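Local coordinates for protein GDP-L-fucose synthase (Campylobacter jejuni subsp. jejuni serotype O:2, PDB 7M13) that binds NADP(H) as a short-chain dehydrogenase/reductase of nucleotide-sugar metabolism and serves as a GDP-D-glycero-L-gluco-heptose synthase in making the capsular polysaccharide, at residues E126-G131 with A143-A148; I149-Y154 with F162-L167; H246-A251 with I339-E344. One frame throughout, in Å; residues are numbered along the deposited sequence.

Contact 1 of 3, residues E126-G131 with A143-A148; sequences EYLFQG and AKIAGA. With NAP (NADP nicotinamide-adenine-dinucleotide phosphate), chain E.
A single helix residue, I145, is gripped by two neighbours on a turn: L128 meets one of its branches and F129 the other. CD1 of L128 lies 3.7 Å from CG1 of I145 and also touches its CD1, while CZ of the F129 ring comes within 3.8 Å of CG2 of I145, an oblique approach. The chi1 of I145, -68°, aims this fork at the turn, with CG1 anti to the carbonyl carbon and CG2 anti to the backbone N. L128 CD1 also sits above one face of the F129 ring, toward its rim. Y127 to Q130 form a type II turn, and NE2 of Q130 gives a 3.2 Å hydrogen bond to O of L128, which lies near the plane of the Q130 amide. Beyond the turn, Y138 of the second subunit packs on L128 and D132 of that subunit on F129. One residue before I145, K144 leaves the helix in another direction and binds the nicotinamide ribose of NADP, its NZ 2.8 Å from O3D and 3.1 Å from O2D; O of F109 takes a further bond from NZ. K144 stands where the lysine of the short-chain dehydrogenase YxxxK motif is found, four residues after F140, the predicted proton donor/acceptor position, and its ribose bonds fit that role. The helix therefore divides its chemistry: hydrocarbon against the turn at I145, charge and hydrogen bonding toward the cofactor at K144.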
loop_
_atom_site.group_PDB
_atom_site.type_symbol
_atom_site.label_atom_id
_atom_site.label_comp_id
_atom_site.label_asym_id
_atom_site.label_seq_id
_atom_site.Cartn_x
_atom_site.Cartn_y
_atom_site.Cartn_z
ATOM N N GLU B 126 11.097 2.529 -13.063
ATOM C CA GLU B 126 11.856 3.052 -11.924
ATOM C C GLU B 126 11.269 4.355 -11.422
ATOM O O GLU B 126 11.773 4.823 -10.388
ATOM C CB GLU B 126 13.320 3.282 -12.308
ATOM C CG GLU B 126 14.088 2.011 -12.598
ATOM C CD GLU B 126 14.054 1.528 -14.046
ATOM O OE1 GLU B 126 14.885 0.630 -14.349
ATOM O OE2 GLU B 126 13.213 2.018 -14.873
ATOM N N TYR B 127 10.265 4.959 -12.069
ATOM C CA TYR B 127 9.667 6.227 -11.597
ATOM C C TYR B 127 8.666 5.967 -10.465
ATOM O O TYR B 127 8.173 6.933 -9.892
ATOM C CB TYR B 127 9.030 6.986 -12.766
ATOM C CG TYR B 127 10.011 7.466 -13.822
ATOM C CD1 TYR B 127 11.378 7.374 -13.648
ATOM C CD2 TYR B 127 9.528 7.993 -15.006
ATOM C CE1 TYR B 127 12.262 7.871 -14.612
ATOM C CE2 TYR B 127 10.387 8.464 -15.979
ATOM C CZ TYR B 127 11.744 8.385 -15.794
ATOM O OH TYR B 127 12.606 8.826 -16.786
ATOM N N LEU B 128 8.350 4.709 -10.153
ATOM C CA LEU B 128 7.578 4.394 -8.938
ATOM C C LEU B 128 8.170 5.145 -7.737
ATOM O O LEU B 128 9.401 5.050 -7.512
ATOM C CB LEU B 128 7.577 2.876 -8.768
ATOM C CG LEU B 128 6.916 2.379 -7.490
ATOM C CD1 LEU B 128 5.515 2.901 -7.372
ATOM C CD2 LEU B 128 6.958 0.857 -7.429
ATOM N N PHE B 129 7.312 5.779 -6.918
ATOM C CA PHE B 129 7.651 6.502 -5.667
ATOM C C PHE B 129 8.474 7.772 -5.900
ATOM O O PHE B 129 8.860 8.448 -4.890
ATOM C CB PHE B 129 8.345 5.575 -4.666
ATOM C CG PHE B 129 7.448 4.621 -3.918
ATOM C CD1 PHE B 129 6.203 4.990 -3.433
ATOM C CD2 PHE B 129 7.876 3.340 -3.671
ATOM C CE1 PHE B 129 5.429 4.082 -2.715
ATOM C CE2 PHE B 129 7.092 2.434 -2.980
ATOM C CZ PHE B 129 5.900 2.817 -2.465
ATOM N N GLN B 130 8.601 8.246 -7.127
ATOM C CA GLN B 130 9.359 9.509 -7.376
ATOM C C GLN B 130 8.397 10.709 -7.429
ATOM O O GLN B 130 8.423 11.528 -8.412
ATOM C CB GLN B 130 10.197 9.359 -8.648
ATOM C CG GLN B 130 11.073 8.123 -8.663
ATOM C CD GLN B 130 11.946 8.047 -7.449
ATOM O OE1 GLN B 130 12.639 9.008 -7.121
ATOM N NE2 GLN B 130 11.900 6.913 -6.768
ATOM N N GLY B 131 7.526 10.843 -6.422
ATOM C CA GLY B 131 6.686 12.028 -6.255
ATOM C C GLY B 131 5.225 11.684 -6.037
ATOM O O GLY B 131 4.851 10.498 -6.199
ATOM N N ALA B 143 -3.395 1.593 -4.057
ATOM C CA ALA B 143 -3.762 0.159 -4.060
ATOM C C ALA B 143 -2.977 -0.570 -5.152
ATOM O O ALA B 143 -2.407 -1.665 -4.875
ATOM C CB ALA B 143 -5.247 0.024 -4.244
ATOM N N LYS B 144 -2.804 0.041 -6.311
ATOM C CA LYS B 144 -2.065 -0.617 -7.424
ATOM C C LYS B 144 -0.571 -0.754 -7.082
ATOM O O LYS B 144 0.002 -1.782 -7.370
ATOM C CB LYS B 144 -2.270 0.135 -8.728
ATOM C CG LYS B 144 -3.660 -0.054 -9.324
ATOM C CD LYS B 144 -3.966 -1.491 -9.691
ATOM C CE LYS B 144 -5.106 -1.583 -10.676
ATOM N NZ LYS B 144 -5.467 -2.986 -10.966
ATOM N N ILE B 145 0.004 0.236 -6.415
ATOM C CA ILE B 145 1.397 0.127 -5.926
ATOM C C ILE B 145 1.498 -1.093 -5.002
ATOM O O ILE B 145 2.445 -1.908 -5.110
ATOM C CB ILE B 145 1.853 1.426 -5.226
ATOM C CG1 ILE B 145 1.983 2.583 -6.220
ATOM C CG2 ILE B 145 3.147 1.198 -4.480
ATOM C CD1 ILE B 145 2.203 3.898 -5.583
ATOM N N ALA B 146 0.579 -1.211 -4.048
ATOM C CA ALA B 146 0.648 -2.300 -3.053
ATOM C C ALA B 146 0.497 -3.642 -3.779
ATOM O O ALA B 146 1.109 -4.623 -3.351
ATOM C CB ALA B 146 -0.435 -2.151 -2.017
ATOM N N GLY B 147 -0.291 -3.717 -4.838
ATOM C CA GLY B 147 -0.418 -4.931 -5.661
ATOM C C GLY B 147 0.901 -5.326 -6.280
ATOM O O GLY B 147 1.338 -6.488 -6.166
ATOM N N ALA B 148 1.594 -4.361 -6.868
ATOM C CA ALA B 148 2.901 -4.623 -7.489
ATOM C C ALA B 148 3.906 -5.085 -6.442
ATOM O O ALA B 148 4.681 -6.023 -6.665
ATOM C CB ALA B 148 3.392 -3.397 -8.199
HETATM P PA NAP E . -13.196 -4.117 -16.062
HETATM O O1A NAP E . -13.552 -2.912 -15.242
HETATM O O2A NAP E . -13.685 -4.148 -17.489
HETATM O O5B NAP E . -13.704 -5.448 -15.401
HETATM C C5B NAP E . -13.462 -5.716 -14.021
HETATM C C4B NAP E . -14.144 -7.011 -13.708
HETATM O O4B NAP E . -13.822 -7.339 -12.335
HETATM C C3B NAP E . -15.683 -6.969 -13.807
HETATM O O3B NAP E . -16.134 -8.017 -14.659
HETATM C C2B NAP E . -16.138 -7.103 -12.358
HETATM O O2B NAP E . -17.332 -7.871 -12.198
HETATM C C1B NAP E . -14.981 -7.876 -11.735
HETATM N N9A NAP E . -14.920 -7.675 -10.303
HETATM C C8A NAP E . -14.746 -6.507 -9.625
HETATM N N7A NAP E . -14.854 -6.626 -8.323
HETATM C C5A NAP E . -15.129 -7.963 -8.132
HETATM C C6A NAP E . -15.368 -8.715 -6.968
HETATM N N6A NAP E . -15.411 -8.197 -5.735
HETATM N N1A NAP E . -15.623 -10.032 -7.136
HETATM C C2A NAP E . -15.613 -10.546 -8.373
HETATM N N3A NAP E . -15.409 -9.929 -9.538
HETATM C C4A NAP E . -15.179 -8.624 -9.342
HETATM O O3 NAP E . -11.607 -4.284 -16.052
HETATM P PN NAP E . -10.577 -3.963 -17.211
HETATM O O1N NAP E . -10.866 -2.607 -17.726
HETATM O O2N NAP E . -10.591 -5.122 -18.126
HETATM O O5D NAP E . -9.200 -3.937 -16.376
HETATM C C5D NAP E . -8.418 -5.102 -16.239
HETATM C C4D NAP E . -7.191 -4.739 -15.453
HETATM O O4D NAP E . -6.401 -3.769 -16.195
HETATM C C3D NAP E . -7.464 -4.114 -14.078
HETATM O O3D NAP E . -6.467 -4.518 -13.129
HETATM C C2D NAP E . -7.371 -2.648 -14.394
HETATM O O2D NAP E . -7.144 -1.829 -13.251
HETATM C C1D NAP E . -6.217 -2.617 -15.375
HETATM N N1N NAP E . -6.237 -1.376 -16.181
HETATM C C2N NAP E . -7.279 -1.075 -17.014
HETATM C C3N NAP E . -7.316 0.107 -17.673
HETATM C C7N NAP E . -8.430 0.492 -18.579
HETATM O O7N NAP E . -8.306 1.516 -19.282
HETATM N N7N NAP E . -9.509 -0.285 -18.605
HETATM C C4N NAP E . -6.214 1.040 -17.552
HETATM C C5N NAP E . -5.125 0.639 -16.690
HETATM C C6N NAP E . -5.200 -0.462 -16.007
HETATM P P2B NAP E . -18.776 -7.202 -12.486
HETATM O O1X NAP E . -18.859 -7.166 -13.986
HETATM O O2X NAP E . -18.857 -5.901 -11.819
HETATM O O3X NAP E . -19.764 -8.200 -11.849
#

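Contact 2 of 3, residues I149-Y154 with F162-L167; sequences IMCESY and FITLVL. With NAP (NADP nicotinamide-adenine-dinucleotide phosphate), chain E.
C151 lies against the start of the strand, its CB 3.8 Å from CB of F162 and 3.4 Å from the F162 carbonyl oxygen. The thiol reaches further along the strand, with SG 3.5 Å from OG1 of T164; its chi1 of -72° turns it away from its own carbonyl carbon. One helical turn on, CB of Y154 sits obliquely against the F162 ring, 3.9 Å from CD2, and the phenol then leads away, its OH hydrogen-bonded to ND1 of H96. O of F162 is hydrogen-bonded to ND2 of N155. Helix 149-154 and strand 162-167 run nearly antiparallel, at 151°, with their axes 7.3 Å apart at closest approach, as in the beta-alpha-beta crossover of the Rossmann fold, here strand 105-111, helix 138-158 and strand 162-171. I95 of helix 80-100 packs on both C151 and F162, while I149 and E152 meet Y138 of the second subunit. Within the helix, OG of S153 gives a 2.7 Å hydrogen bond to O of I149 from above the carbonyl plane, on the face opposite S153 N. At the far end of the strand L167 turns to the cofactor: its carbonyl O is 3.4 Å from C5N of NADP, and its CG packs on the nicotinamide ring. The helix-strand seam is thus mostly apolar, and OG1 of T164 is buried in it without a clear partner, beside the soft sulfur of C151.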
loop_
_atom_site.group_PDB
_atom_site.type_symbol
_atom_site.label_atom_id
_atom_site.label_comp_id
_atom_site.label_asym_id
_atom_site.label_seq_id
_atom_site.Cartn_x
_atom_site.Cartn_y
_atom_site.Cartn_z
ATOM N N ILE B 149 3.921 -4.404 -5.309
ATOM C CA ILE B 149 4.903 -4.717 -4.243
ATOM C C ILE B 149 4.573 -6.084 -3.630
ATOM O O ILE B 149 5.504 -6.872 -3.292
ATOM C CB ILE B 149 4.988 -3.549 -3.235
ATOM C CG1 ILE B 149 5.543 -2.288 -3.916
ATOM C CG2 ILE B 149 5.797 -3.979 -2.013
ATOM C CD1 ILE B 149 5.655 -1.058 -3.032
ATOM N N MET B 150 3.277 -6.406 -3.588
ATOM C CA MET B 150 2.803 -7.716 -3.064
ATOM C C MET B 150 3.347 -8.839 -3.957
ATOM O O MET B 150 3.821 -9.850 -3.404
ATOM C CB MET B 150 1.273 -7.777 -3.047
ATOM C CG MET B 150 0.665 -7.297 -1.743
ATOM S SD MET B 150 0.636 -8.590 -0.474
ATOM C CE MET B 150 -0.579 -9.707 -1.171
ATOM N N CYS B 151 3.280 -8.664 -5.284
ATOM C CA CYS B 151 3.781 -9.684 -6.220
ATOM C C CYS B 151 5.287 -9.844 -6.004
ATOM O O CYS B 151 5.804 -10.960 -5.852
ATOM C CB CYS B 151 3.517 -9.312 -7.671
ATOM S SG CYS B 151 1.779 -9.448 -8.163
ATOM N N GLU B 152 6.025 -8.735 -6.041
ATOM C CA GLU B 152 7.490 -8.784 -5.980
ATOM C C GLU B 152 7.899 -9.376 -4.636
ATOM O O GLU B 152 8.913 -10.146 -4.560
ATOM C CB GLU B 152 8.046 -7.381 -6.152
ATOM C CG GLU B 152 9.544 -7.298 -6.052
ATOM C CD GLU B 152 9.980 -5.860 -6.185
ATOM O OE1 GLU B 152 9.846 -5.081 -5.180
ATOM O OE2 GLU B 152 10.416 -5.508 -7.318
ATOM N N SER B 153 7.232 -8.981 -3.553
ATOM C CA SER B 153 7.658 -9.425 -2.196
ATOM C C SER B 153 7.455 -10.943 -2.037
ATOM O O SER B 153 8.288 -11.618 -1.425
ATOM C CB SER B 153 6.913 -8.668 -1.140
ATOM O OG SER B 153 7.162 -7.268 -1.259
ATOM N N TYR B 154 6.380 -11.496 -2.580
ATOM C CA TYR B 154 6.151 -12.966 -2.611
ATOM C C TYR B 154 7.262 -13.628 -3.434
ATOM O O TYR B 154 7.833 -14.672 -3.036
ATOM C CB TYR B 154 4.748 -13.313 -3.109
ATOM C CG TYR B 154 3.741 -13.327 -1.987
ATOM C CD1 TYR B 154 3.201 -12.162 -1.496
ATOM C CD2 TYR B 154 3.486 -14.494 -1.278
ATOM C CE1 TYR B 154 2.321 -12.175 -0.426
ATOM C CE2 TYR B 154 2.621 -14.516 -0.201
ATOM C CZ TYR B 154 2.047 -13.344 0.248
ATOM O OH TYR B 154 1.211 -13.310 1.348
ATOM N N PHE B 162 5.059 -14.236 -9.711
ATOM C CA PHE B 162 3.893 -13.338 -9.791
ATOM C C PHE B 162 4.344 -12.041 -10.455
ATOM O O PHE B 162 5.143 -11.303 -9.872
ATOM C CB PHE B 162 3.379 -13.090 -8.369
ATOM C CG PHE B 162 2.868 -14.273 -7.573
ATOM C CD1 PHE B 162 2.601 -15.498 -8.152
ATOM C CD2 PHE B 162 2.574 -14.098 -6.238
ATOM C CE1 PHE B 162 2.092 -16.542 -7.393
ATOM C CE2 PHE B 162 2.071 -15.145 -5.482
ATOM C CZ PHE B 162 1.857 -16.356 -6.061
ATOM N N ILE B 163 3.851 -11.778 -11.652
ATOM C CA ILE B 163 4.399 -10.688 -12.501
ATOM C C ILE B 163 3.333 -9.614 -12.671
ATOM O O ILE B 163 2.177 -9.951 -12.963
ATOM C CB ILE B 163 4.793 -11.248 -13.864
ATOM C CG1 ILE B 163 5.644 -12.507 -13.764
ATOM C CG2 ILE B 163 5.497 -10.161 -14.650
ATOM C CD1 ILE B 163 6.903 -12.303 -13.031
ATOM N N THR B 164 3.709 -8.339 -12.515
ATOM C CA THR B 164 2.810 -7.185 -12.697
ATOM C C THR B 164 3.112 -6.528 -14.043
ATOM O O THR B 164 4.283 -6.144 -14.276
ATOM C CB THR B 164 2.927 -6.144 -11.573
ATOM O OG1 THR B 164 2.504 -6.810 -10.364
ATOM C CG2 THR B 164 2.050 -4.943 -11.797
ATOM N N LEU B 165 2.081 -6.347 -14.850
ATOM C CA LEU B 165 2.124 -5.623 -16.122
ATOM C C LEU B 165 1.299 -4.354 -15.969
ATOM O O LEU B 165 0.163 -4.425 -15.495
ATOM C CB LEU B 165 1.546 -6.494 -17.238
ATOM C CG LEU B 165 2.180 -7.859 -17.433
ATOM C CD1 LEU B 165 1.506 -8.617 -18.584
ATOM C CD2 LEU B 165 3.682 -7.738 -17.691
ATOM N N VAL B 166 1.840 -3.210 -16.362
ATOM C CA VAL B 166 1.234 -1.893 -16.072
ATOM C C VAL B 166 0.870 -1.194 -17.378
ATOM O O VAL B 166 1.746 -1.074 -18.230
ATOM C CB VAL B 166 2.193 -1.036 -15.233
ATOM C CG1 VAL B 166 1.526 0.241 -14.768
ATOM C CG2 VAL B 166 2.739 -1.834 -14.044
ATOM N N LEU B 167 -0.362 -0.709 -17.493
ATOM C CA LEU B 167 -0.845 -0.016 -18.708
ATOM C C LEU B 167 -1.573 1.267 -18.329
ATOM O O LEU B 167 -1.912 1.483 -17.150
ATOM C CB LEU B 167 -1.764 -0.933 -19.519
ATOM C CG LEU B 167 -3.024 -1.439 -18.823
ATOM C CD1 LEU B 167 -4.165 -1.530 -19.820
ATOM C CD2 LEU B 167 -2.796 -2.787 -18.182
HETATM P PA NAP E . -13.196 -4.117 -16.062
HETATM O O1A NAP E . -13.552 -2.912 -15.242
HETATM O O2A NAP E . -13.685 -4.148 -17.489
HETATM O O5B NAP E . -13.704 -5.448 -15.401
HETATM C C5B NAP E . -13.462 -5.716 -14.021
HETATM C C4B NAP E . -14.144 -7.011 -13.708
HETATM O O4B NAP E . -13.822 -7.339 -12.335
HETATM C C3B NAP E . -15.683 -6.969 -13.807
HETATM O O3B NAP E . -16.134 -8.017 -14.659
HETATM C C2B NAP E . -16.138 -7.103 -12.358
HETATM O O2B NAP E . -17.332 -7.871 -12.198
HETATM C C1B NAP E . -14.981 -7.876 -11.735
HETATM N N9A NAP E . -14.920 -7.675 -10.303
HETATM C C8A NAP E . -14.746 -6.507 -9.625
HETATM N N7A NAP E . -14.854 -6.626 -8.323
HETATM C C5A NAP E . -15.129 -7.963 -8.132
HETATM C C6A NAP E . -15.368 -8.715 -6.968
HETATM N N6A NAP E . -15.411 -8.197 -5.735
HETATM N N1A NAP E . -15.623 -10.032 -7.136
HETATM C C2A NAP E . -15.613 -10.546 -8.373
HETATM N N3A NAP E . -15.409 -9.929 -9.538
HETATM C C4A NAP E . -15.179 -8.624 -9.342
HETATM O O3 NAP E . -11.607 -4.284 -16.052
HETATM P PN NAP E . -10.577 -3.963 -17.211
HETATM O O1N NAP E . -10.866 -2.607 -17.726
HETATM O O2N NAP E . -10.591 -5.122 -18.126
HETATM O O5D NAP E . -9.200 -3.937 -16.376
HETATM C C5D NAP E . -8.418 -5.102 -16.239
HETATM C C4D NAP E . -7.191 -4.739 -15.453
HETATM O O4D NAP E . -6.401 -3.769 -16.195
HETATM C C3D NAP E . -7.464 -4.114 -14.078
HETATM O O3D NAP E . -6.467 -4.518 -13.129
HETATM C C2D NAP E . -7.371 -2.648 -14.394
HETATM O O2D NAP E . -7.144 -1.829 -13.251
HETATM C C1D NAP E . -6.217 -2.617 -15.375
HETATM N N1N NAP E . -6.237 -1.376 -16.181
HETATM C C2N NAP E . -7.279 -1.075 -17.014
HETATM C C3N NAP E . -7.316 0.107 -17.673
HETATM C C7N NAP E . -8.430 0.492 -18.579
HETATM O O7N NAP E . -8.306 1.516 -19.282
HETATM N N7N NAP E . -9.509 -0.285 -18.605
HETATM C C4N NAP E . -6.214 1.040 -17.552
HETATM C C5N NAP E . -5.125 0.639 -16.690
HETATM C C6N NAP E . -5.200 -0.462 -16.007
HETATM P P2B NAP E . -18.776 -7.202 -12.486
HETATM O O1X NAP E . -18.859 -7.166 -13.986
HETATM O O2X NAP E . -18.857 -5.901 -11.819
HETATM O O3X NAP E . -19.764 -8.200 -11.849
#

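Contact 3 of 3, residues H246-A251 with I339-E344; sequences HSDDLA and IKMMYE
M341 reaches across from helix 335-347 so that its thioether meets the H246 imidazole obliquely and its methyl ends beside the carboxylate of D248. SD stands 4.5 Å from the centroid of the H246 ring, 29° off the ring normal, and 4.0 Å from NE2 of H246. This is a sulfur-aromatic contact. A bend at the last torsion of M341 (chi3 72°) carries CE onward to within 3.6 Å of OD2 of D248. The imidazole is held by its own helix: H246 is the N-cap of helix 247-260, and its ND1 accepts the backbone N-H of D248 at 3.0 Å and 163°, somewhat tilted from the ring plane. Y171 meets the ring edge-to-face, and NE2 has a weak hydrogen bond with OG1 of T173. The D248 carboxylate has a stronger partner in N27 through OD1. So one methionine touches both the capping residue and the residue whose N-H is capped, where the C-terminal helix 335-347 joins the start of a helix of the Rossmann domain. Since accepting from D248 N occupies the ND1 lone pair, any proton on a neutral ring would be expected at NE2, the nitrogen nearest the sulfur.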
loop_
_atom_site.group_PDB
_atom_site.type_symbol
_atom_site.label_atom_id
_atom_site.label_comp_id
_atom_site.label_asym_id
_atom_site.label_seq_id
_atom_site.Cartn_x
_atom_site.Cartn_y
_atom_site.Cartn_z
ATOM N N HIS B 246 -4.852 -2.208 -27.196
ATOM C CA HIS B 246 -5.998 -3.058 -27.550
ATOM C C HIS B 246 -5.948 -4.305 -26.675
ATOM O O HIS B 246 -4.858 -4.876 -26.508
ATOM C CB HIS B 246 -5.938 -3.367 -29.042
ATOM C CG HIS B 246 -7.153 -4.041 -29.569
ATOM N ND1 HIS B 246 -7.368 -5.388 -29.415
ATOM C CD2 HIS B 246 -8.228 -3.544 -30.233
ATOM C CE1 HIS B 246 -8.525 -5.708 -29.980
ATOM N NE2 HIS B 246 -9.072 -4.586 -30.513
ATOM N N SER B 247 -7.107 -4.788 -26.265
ATOM C CA SER B 247 -7.179 -5.947 -25.351
ATOM C C SER B 247 -6.614 -7.225 -25.994
ATOM O O SER B 247 -6.187 -8.104 -25.223
ATOM C CB SER B 247 -8.536 -6.107 -24.827
ATOM O OG SER B 247 -9.445 -6.315 -25.902
ATOM N N ASP B 248 -6.558 -7.364 -27.323
ATOM C CA ASP B 248 -5.868 -8.525 -27.932
ATOM C C ASP B 248 -4.357 -8.426 -27.707
ATOM O O ASP B 248 -3.713 -9.469 -27.530
ATOM C CB ASP B 248 -6.178 -8.687 -29.422
ATOM C CG ASP B 248 -7.550 -9.255 -29.723
ATOM O OD1 ASP B 248 -8.209 -9.780 -28.791
ATOM O OD2 ASP B 248 -7.950 -9.152 -30.904
ATOM N N ASP B 249 -3.792 -7.213 -27.770
ATOM C CA ASP B 249 -2.371 -6.975 -27.454
ATOM C C ASP B 249 -2.148 -7.212 -25.953
ATOM O O ASP B 249 -1.128 -7.827 -25.629
ATOM C CB ASP B 249 -1.909 -5.594 -27.926
ATOM C CG ASP B 249 -1.303 -5.567 -29.338
ATOM O OD1 ASP B 249 -0.783 -6.618 -29.801
ATOM O OD2 ASP B 249 -1.317 -4.481 -29.943
ATOM N N LEU B 250 -3.061 -6.778 -25.087
ATOM C CA LEU B 250 -2.952 -7.074 -23.642
ATOM C C LEU B 250 -2.968 -8.595 -23.440
ATOM O O LEU B 250 -2.100 -9.138 -22.741
ATOM C CB LEU B 250 -4.076 -6.391 -22.863
ATOM C CG LEU B 250 -4.023 -6.671 -21.371
ATOM C CD1 LEU B 250 -4.646 -5.533 -20.587
ATOM C CD2 LEU B 250 -4.692 -7.992 -21.037
ATOM N N ALA B 251 -3.903 -9.303 -24.083
ATOM C CA ALA B 251 -3.966 -10.766 -23.922
ATOM C C ALA B 251 -2.667 -11.385 -24.433
ATOM O O ALA B 251 -2.074 -12.250 -23.775
ATOM C CB ALA B 251 -5.171 -11.306 -24.632
ATOM N N ILE B 339 -9.257 0.370 -33.666
ATOM C CA ILE B 339 -10.540 1.116 -33.560
ATOM C C ILE B 339 -11.513 0.541 -34.600
ATOM O O ILE B 339 -12.708 0.399 -34.278
ATOM C CB ILE B 339 -10.346 2.632 -33.745
ATOM C CG1 ILE B 339 -9.502 3.246 -32.625
ATOM C CG2 ILE B 339 -11.685 3.338 -33.825
ATOM C CD1 ILE B 339 -9.047 4.660 -32.901
ATOM N N LYS B 340 -11.007 0.203 -35.792
ATOM C CA LYS B 340 -11.811 -0.480 -36.840
ATOM C C LYS B 340 -12.362 -1.800 -36.280
ATOM O O LYS B 340 -13.593 -2.007 -36.388
ATOM C CB LYS B 340 -10.981 -0.720 -38.098
ATOM C CG LYS B 340 -10.895 0.451 -39.062
ATOM C CD LYS B 340 -10.384 0.026 -40.426
ATOM C CE LYS B 340 -10.479 1.119 -41.466
ATOM N NZ LYS B 340 -9.204 1.269 -42.206
ATOM N N MET B 341 -11.500 -2.652 -35.694
ATOM C CA MET B 341 -11.922 -3.960 -35.129
ATOM C C MET B 341 -13.046 -3.701 -34.117
ATOM O O MET B 341 -14.037 -4.458 -34.118
ATOM C CB MET B 341 -10.770 -4.696 -34.432
ATOM C CG MET B 341 -9.572 -4.991 -35.317
ATOM S SD MET B 341 -8.129 -5.519 -34.315
ATOM C CE MET B 341 -8.704 -7.149 -33.844
ATOM N N MET B 342 -12.875 -2.694 -33.246
ATOM C CA MET B 342 -13.819 -2.376 -32.149
ATOM C C MET B 342 -15.154 -1.894 -32.749
ATOM O O MET B 342 -16.223 -2.331 -32.259
ATOM C CB MET B 342 -13.222 -1.316 -31.212
ATOM C CG MET B 342 -14.097 -1.028 -30.007
ATOM S SD MET B 342 -13.326 0.042 -28.741
ATOM C CE MET B 342 -12.850 1.467 -29.719
ATOM N N TYR B 343 -15.114 -1.062 -33.794
ATOM C CA TYR B 343 -16.347 -0.509 -34.429
ATOM C C TYR B 343 -17.131 -1.638 -35.110
ATOM O O TYR B 343 -18.363 -1.685 -34.968
ATOM C CB TYR B 343 -16.044 0.619 -35.422
ATOM C CG TYR B 343 -17.271 1.399 -35.846
ATOM C CD1 TYR B 343 -18.219 1.808 -34.919
ATOM C CD2 TYR B 343 -17.489 1.728 -37.178
ATOM C CE1 TYR B 343 -19.352 2.513 -35.297
ATOM C CE2 TYR B 343 -18.621 2.430 -37.574
ATOM C CZ TYR B 343 -19.549 2.829 -36.631
ATOM O OH TYR B 343 -20.660 3.529 -36.997
ATOM N N GLU B 344 -16.448 -2.538 -35.816
ATOM C CA GLU B 344 -17.105 -3.695 -36.477
ATOM C C GLU B 344 -17.892 -4.475 -35.419
ATOM O O GLU B 344 -19.077 -4.765 -35.665
ATOM C CB GLU B 344 -16.083 -4.558 -37.214
ATOM C CG GLU B 344 -15.463 -3.854 -38.411
ATOM C CD GLU B 344 -16.456 -3.427 -39.485
ATOM O OE1 GLU B 344 -16.835 -2.235 -39.504
ATOM O OE2 GLU B 344 -16.847 -4.290 -40.300
#

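How the contacts relate
Contacts 1 and 2 are both buried and use successive turns of helix 138-158. They touch directly, F129 CE2 lying 3.8 Å from I149 CD1, and both meet the second subunit and NADP. In contact 1 the helix faces a turn, in contact 2 a strand of the central sheet. Contact 3 is only partly buried, lies across the chain's centre from the other two and touches no other subunit. Contact 1 is hydrocarbon alone, contact 2 adds a thiol beside a buried hydroxyl, and contact 3 sets a thioether against an imidazole and a carboxylate. L167 packs on L250, so the strand that reaches the nicotinamide also touches helix 247-260.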